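Local coordinates for protein 3-hydroxy-3-methylglutaryl-CoA lyase (PDB 6NDS) that is a 3-hydroxy-3-methylglutaryl-CoA lyase of the HMGL-like family with a TIM-barrel fold, and binds a zinc ion and coenzyme A, at residues G148-T153 with E172-L177. Numbering follows the deposited sequence.
Sequences GTVATT and EHYLKL
Tyr-174, on helix 164-176, lays its ring flat over Gly-148 of strand 145-151. The glycine CA sits 3.4 Å above the ring plane and almost over the ring centre, a CH-pi contact over the middle of the face. With no side chain on Gly-148, the ring rests directly on the strand backbone. With CG anti to the carbonyl carbon of Tyr-174 (chi1 -87°), the ring reaches from the helix to the strand and carries its hydroxyl on to the next residue. There Tyr-174 OH donates a 2.9 Å hydrogen bond to Thr-149 O, approaching from above the carbonyl plane at a C=O...O angle of 128°. Val-150 meets the ring at its edge, CG2 lying in the ring plane 3.9 Å from Tyr-174 CE2. Thr-149 turns its own side chain away from the helix, and its OG1 is hydrogen-bonded to Asn-108 OD1. Past the strand end, Thr-153 OG1 folds back to donate to Val-150 O at 2.8 Å. Leu-111 and Ile-182, from the two neighbouring strands, also touch Tyr-174, and its ring meets that of Phe-130 of helix 126-140. The strand segment 148-151 and the helix segment 172-176 run nearly antiparallel (164°), as expected for the first two elements of a beta-alpha-beta crossover completed by strand 182-186, the repeating unit of the TIM barrel.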
loop_
_atom_site.group_PDB
_atom_site.type_symbol
_atom_site.label_atom_id
_atom_site.label_comp_id
_atom_site.label_asym_id
_atom_site.label_seq_id
_atom_site.Cartn_x
_atom_site.Cartn_y
_atom_site.Cartn_z
ATOM N N GLY A 148 22.998 14.735 0.921
ATOM C CA GLY A 148 22.265 15.753 0.189
ATOM C C GLY A 148 20.910 15.242 -0.266
ATOM O O GLY A 148 20.839 14.272 -1.028
ATOM N N THR A 149 19.833 15.875 0.188
ATOM C CA THR A 149 18.479 15.477 -0.185
ATOM C C THR A 149 17.917 16.396 -1.258
ATOM O O THR A 149 18.050 17.622 -1.181
ATOM C CB THR A 149 17.544 15.490 1.027
ATOM O OG1 THR A 149 17.942 14.476 1.956
ATOM C CG2 THR A 149 16.090 15.228 0.614
ATOM N N VAL A 150 17.278 15.795 -2.252
ATOM C CA VAL A 150 16.472 16.524 -3.221
ATOM C C VAL A 150 15.023 16.162 -2.944
ATOM O O VAL A 150 14.593 15.037 -3.243
ATOM C CB VAL A 150 16.861 16.189 -4.666
ATOM C CG1 VAL A 150 16.086 17.083 -5.630
ATOM C CG2 VAL A 150 18.364 16.331 -4.865
ATOM N N ALA A 151 14.277 17.098 -2.346
ATOM C CA ALA A 151 12.847 16.923 -2.126
ATOM C C ALA A 151 12.066 17.211 -3.414
ATOM O O ALA A 151 12.601 17.741 -4.391
ATOM C CB ALA A 151 12.361 17.823 -0.987
ATOM N N THR A 152 10.782 16.838 -3.406
ATOM C CA THR A 152 9.887 16.885 -4.568
ATOM C C THR A 152 10.560 16.357 -5.835
ATOM O O THR A 152 10.355 16.897 -6.926
ATOM C CB THR A 152 9.314 18.300 -4.792
ATOM O OG1 THR A 152 10.353 19.233 -5.125
ATOM C CG2 THR A 152 8.589 18.799 -3.541
ATOM N N THR A 153 11.338 15.275 -5.703
ATOM C CA THR A 153 12.025 14.700 -6.858
ATOM C C THR A 153 11.035 14.200 -7.902
ATOM O O THR A 153 11.285 14.298 -9.112
ATOM C CB THR A 153 12.943 13.556 -6.400
ATOM O OG1 THR A 153 14.129 14.110 -5.813
ATOM C CG2 THR A 153 13.340 12.638 -7.565
ATOM N N GLU A 172 24.009 16.573 -9.282
ATOM C CA GLU A 172 25.370 16.881 -9.716
ATOM C C GLU A 172 25.970 18.026 -8.905
ATOM O O GLU A 172 27.176 18.033 -8.625
ATOM C CB GLU A 172 25.383 17.212 -11.210
ATOM C CG GLU A 172 25.127 16.014 -12.108
ATOM C CD GLU A 172 25.101 16.381 -13.578
ATOM O OE1 GLU A 172 25.599 15.580 -14.394
ATOM O OE2 GLU A 172 24.584 17.468 -13.918
ATOM N N HIS A 173 25.149 19.003 -8.517
ATOM C CA HIS A 173 25.659 20.108 -7.709
ATOM C C HIS A 173 26.096 19.617 -6.331
ATOM O O HIS A 173 27.131 20.048 -5.810
ATOM C CB HIS A 173 24.595 21.198 -7.589
ATOM C CG HIS A 173 25.129 22.536 -7.178
ATOM N ND1 HIS A 173 26.371 22.704 -6.600
ATOM C CD2 HIS A 173 24.582 23.774 -7.260
ATOM C CE1 HIS A 173 26.566 23.988 -6.348
ATOM N NE2 HIS A 173 25.496 24.658 -6.738
ATOM N N TYR A 174 25.320 18.718 -5.725
ATOM C CA TYR A 174 25.757 18.088 -4.484
ATOM C C TYR A 174 27.107 17.398 -4.667
ATOM O O TYR A 174 28.012 17.545 -3.837
ATOM C CB TYR A 174 24.705 17.091 -4.008
ATOM C CG TYR A 174 23.594 17.657 -3.152
ATOM C CD1 TYR A 174 23.861 18.452 -2.040
ATOM C CD2 TYR A 174 22.267 17.366 -3.443
ATOM C CE1 TYR A 174 22.822 18.940 -1.244
ATOM C CE2 TYR A 174 21.236 17.846 -2.665
ATOM C CZ TYR A 174 21.515 18.638 -1.568
ATOM O OH TYR A 174 20.468 19.097 -0.792
ATOM N N LEU A 175 27.258 16.634 -5.755
ATOM C CA LEU A 175 28.515 15.931 -6.005
ATOM C C LEU A 175 29.672 16.905 -6.153
ATOM O O LEU A 175 30.790 16.626 -5.701
ATOM C CB LEU A 175 28.399 15.060 -7.257
ATOM C CG LEU A 175 28.024 13.581 -7.072
ATOM C CD1 LEU A 175 26.939 13.399 -6.053
ATOM C CD2 LEU A 175 27.603 12.967 -8.394
ATOM N N LYS A 176 29.427 18.052 -6.793
ATOM C CA LYS A 176 30.484 19.045 -6.975
ATOM C C LYS A 176 30.996 19.566 -5.639
ATOM O O LYS A 176 32.177 19.915 -5.518
ATOM C CB LYS A 176 29.981 20.196 -7.845
ATOM C CG LYS A 176 29.723 19.807 -9.290
ATOM C CD LYS A 176 29.511 21.019 -10.182
ATOM C CE LYS A 176 28.363 20.802 -11.159
ATOM N NZ LYS A 176 27.091 21.392 -10.643
ATOM N N LEU A 177 30.129 19.625 -4.632
ATOM C CA LEU A 177 30.515 19.972 -3.272
ATOM C C LEU A 177 31.128 18.805 -2.510
ATOM O O LEU A 177 31.421 18.955 -1.320
ATOM C CB LEU A 177 29.300 20.497 -2.501
ATOM C CG LEU A 177 28.691 21.819 -2.969
ATOM C CD1 LEU A 177 27.576 22.237 -2.019
ATOM C CD2 LEU A 177 29.760 22.883 -3.043
#